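Local coordinates for protein sialidase B (Streptococcus pneumoniae serotype 4, PDB 4XJW) that cleaves terminal sialic acids from oligosaccharides, glycoproteins and glycolipids, working as an intramolecular trans-sialidase of glycosyl hydrolase family 33, at residues T107-S112 / S183-S188. The protein carries 1 engineered substitution. Residues are numbered along the deposited sequence; the frame is centred on the assembly and turned at random.
Sequences TLVFVS and STIPLS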
loop_
_atom_site.group_PDB
_atom_site.type_symbol
_atom_site.label_atom_id
_atom_site.label_comp_id
_atom_site.label_asym_id
_atom_site.label_seq_id
_atom_site.Cartn_x
_atom_site.Cartn_y
_atom_site.Cartn_z
ATOM N N THR A 107 4.848 18.229 -11.037
ATOM C CA THR A 107 4.271 19.530 -10.731
ATOM C C THR A 107 4.397 19.763 -9.236
ATOM O O THR A 107 3.736 19.095 -8.429
ATOM C CB THR A 107 2.786 19.625 -11.152
ATOM O OG1 THR A 107 2.657 19.322 -12.549
ATOM C CG2 THR A 107 2.227 21.037 -10.896
ATOM N N LEU A 108 5.252 20.710 -8.868
ATOM C CA LEU A 108 5.522 20.989 -7.465
ATOM C C LEU A 108 4.870 22.317 -7.082
ATOM O O LEU A 108 4.982 23.295 -7.805
ATOM C CB LEU A 108 7.032 20.996 -7.229
ATOM C CG LEU A 108 7.532 21.315 -5.822
ATOM C CD1 LEU A 108 8.846 20.594 -5.534
ATOM C CD2 LEU A 108 7.716 22.826 -5.615
ATOM N N VAL A 109 4.171 22.340 -5.954
ATOM C CA VAL A 109 3.609 23.582 -5.424
ATOM C C VAL A 109 4.002 23.718 -3.958
ATOM O O VAL A 109 3.649 22.868 -3.136
ATOM C CB VAL A 109 2.075 23.597 -5.509
ATOM C CG1 VAL A 109 1.525 24.922 -4.957
ATOM C CG2 VAL A 109 1.626 23.399 -6.947
ATOM N N PHE A 110 4.712 24.792 -3.619
ATOM C CA PHE A 110 5.122 24.995 -2.239
ATOM C C PHE A 110 4.483 26.266 -1.717
ATOM O O PHE A 110 4.622 27.325 -2.327
ATOM C CB PHE A 110 6.638 25.087 -2.112
ATOM C CG PHE A 110 7.097 25.361 -0.705
ATOM C CD1 PHE A 110 6.974 24.387 0.271
ATOM C CD2 PHE A 110 7.632 26.599 -0.364
ATOM C CE1 PHE A 110 7.383 24.627 1.576
ATOM C CE2 PHE A 110 8.047 26.853 0.935
ATOM C CZ PHE A 110 7.926 25.861 1.907
ATOM N N VAL A 111 3.753 26.144 -0.615
ATOM C CA VAL A 111 3.051 27.287 -0.035
ATOM C C VAL A 111 3.675 27.680 1.314
ATOM O O VAL A 111 3.773 26.864 2.239
ATOM C CB VAL A 111 1.548 26.984 0.126
ATOM C CG1 VAL A 111 0.834 28.195 0.699
ATOM C CG2 VAL A 111 0.940 26.599 -1.227
ATOM N N SER A 112 4.109 28.936 1.411
ATOM C CA SER A 112 4.685 29.488 2.632
ATOM C C SER A 112 3.706 30.527 3.190
ATOM O O SER A 112 3.602 31.638 2.669
ATOM C CB SER A 112 6.050 30.118 2.315
ATOM O OG SER A 112 6.691 30.620 3.466
ATOM N N SER A 183 -5.580 22.971 -6.164
ATOM C CA SER A 183 -6.210 21.872 -6.898
ATOM C C SER A 183 -6.582 22.233 -8.338
ATOM O O SER A 183 -6.912 21.347 -9.126
ATOM C CB SER A 183 -7.432 21.330 -6.148
ATOM O OG SER A 183 -8.514 22.241 -6.204
ATOM N N THR A 184 -6.520 23.517 -8.684
ATOM C CA THR A 184 -6.834 23.962 -10.045
ATOM C C THR A 184 -5.604 24.024 -10.946
ATOM O O THR A 184 -5.724 24.245 -12.152
ATOM C CB THR A 184 -7.484 25.360 -10.050
ATOM O OG1 THR A 184 -6.487 26.360 -9.788
ATOM C CG2 THR A 184 -8.585 25.441 -9.012
ATOM N N ILE A 185 -4.419 23.845 -10.367
ATOM C CA ILE A 185 -3.202 23.888 -11.163
ATOM C C ILE A 185 -3.117 22.627 -12.012
ATOM O O ILE A 185 -3.146 21.513 -11.483
ATOM C CB ILE A 185 -1.949 24.035 -10.294
ATOM C CG1 ILE A 185 -1.989 25.366 -9.539
ATOM C CG2 ILE A 185 -0.691 23.924 -11.151
ATOM C CD1 ILE A 185 -0.918 25.524 -8.485
ATOM N N PRO A 186 -3.031 22.795 -13.340
ATOM C CA PRO A 186 -3.037 21.615 -14.209
ATOM C C PRO A 186 -1.824 20.713 -13.967
ATOM O O PRO A 186 -0.712 21.204 -13.774
ATOM C CB PRO A 186 -3.037 22.204 -15.626
ATOM C CG PRO A 186 -2.693 23.655 -15.480
ATOM C CD PRO A 186 -3.048 24.065 -14.090
ATOM N N LEU A 187 -2.072 19.407 -13.942
ATOM C CA LEU A 187 -1.039 18.416 -13.675
ATOM C C LEU A 187 -0.643 17.672 -14.943
ATOM O O LEU A 187 -1.358 17.709 -15.947
ATOM C CB LEU A 187 -1.532 17.416 -12.625
ATOM C CG LEU A 187 -1.976 18.008 -11.287
ATOM C CD1 LEU A 187 -2.641 16.969 -10.425
ATOM C CD2 LEU A 187 -0.781 18.601 -10.536
ATOM N N SER A 188 0.486 16.975 -14.884
ATOM C CA SER A 188 0.939 16.148 -15.998
ATOM C C SER A 188 1.323 14.786 -15.448
ATOM O O SER A 188 2.393 14.260 -15.763
ATOM C CB SER A 188 2.145 16.793 -16.684
ATOM O OG SER A 188 1.859 18.125 -17.079
HETATM O O HOH W 1 2.495 16.494 -12.964
#
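With chi1 at -56°, T107 sets its methyl CG2 opposite the backbone N and its hydroxyl OG1 opposite the carbonyl carbon, which divides the residue into an apolar and a polar contact with the 183-188 loop. L187, its CG trans to the carbonyl carbon (chi1 -57°), brings one branch, CD2, against this threonine. CD2 lies 3.8 Å from T107 CB and 3.9 Å from T107 CG2; the leucine side chain runs nearly perpendicular to the threonine's, and its CD2 touches both carbons. The same threonine methyl also meets I185 CG2, more loosely, at 4.1 Å. Farther along the strand, V109 and I185 meet end on, tip to tip: I185 CD1, at the end of an extended chain, stands 3.7 Å from V109 CG2. I185 also touches V35 and I177, which places it at the margin of a larger apolar cluster.

The polar half is joined through water. One water lies 2.9 Å from T107 OG1 and accepts from S188 N at 2.8 Å, bridging two atoms that are themselves 4.0 Å apart. K37 NZ supplies a second link, hydrogen-bonding both T107 OG1 and P186 O; the hydroxyl therefore has two polar partners, and the lysine ties the loop to the neighbouring strand 32-39.

T107 and V109, two residues apart, present the same face of strand 102-113 to the loop, while L108 and F110 pack against strand 74-80 of the other sheet. The loop thus covers part of the outer face of one sheet in a two-sheet, concanavalin-like beta sandwich, the lectin-like N-terminal domain of this sialidase.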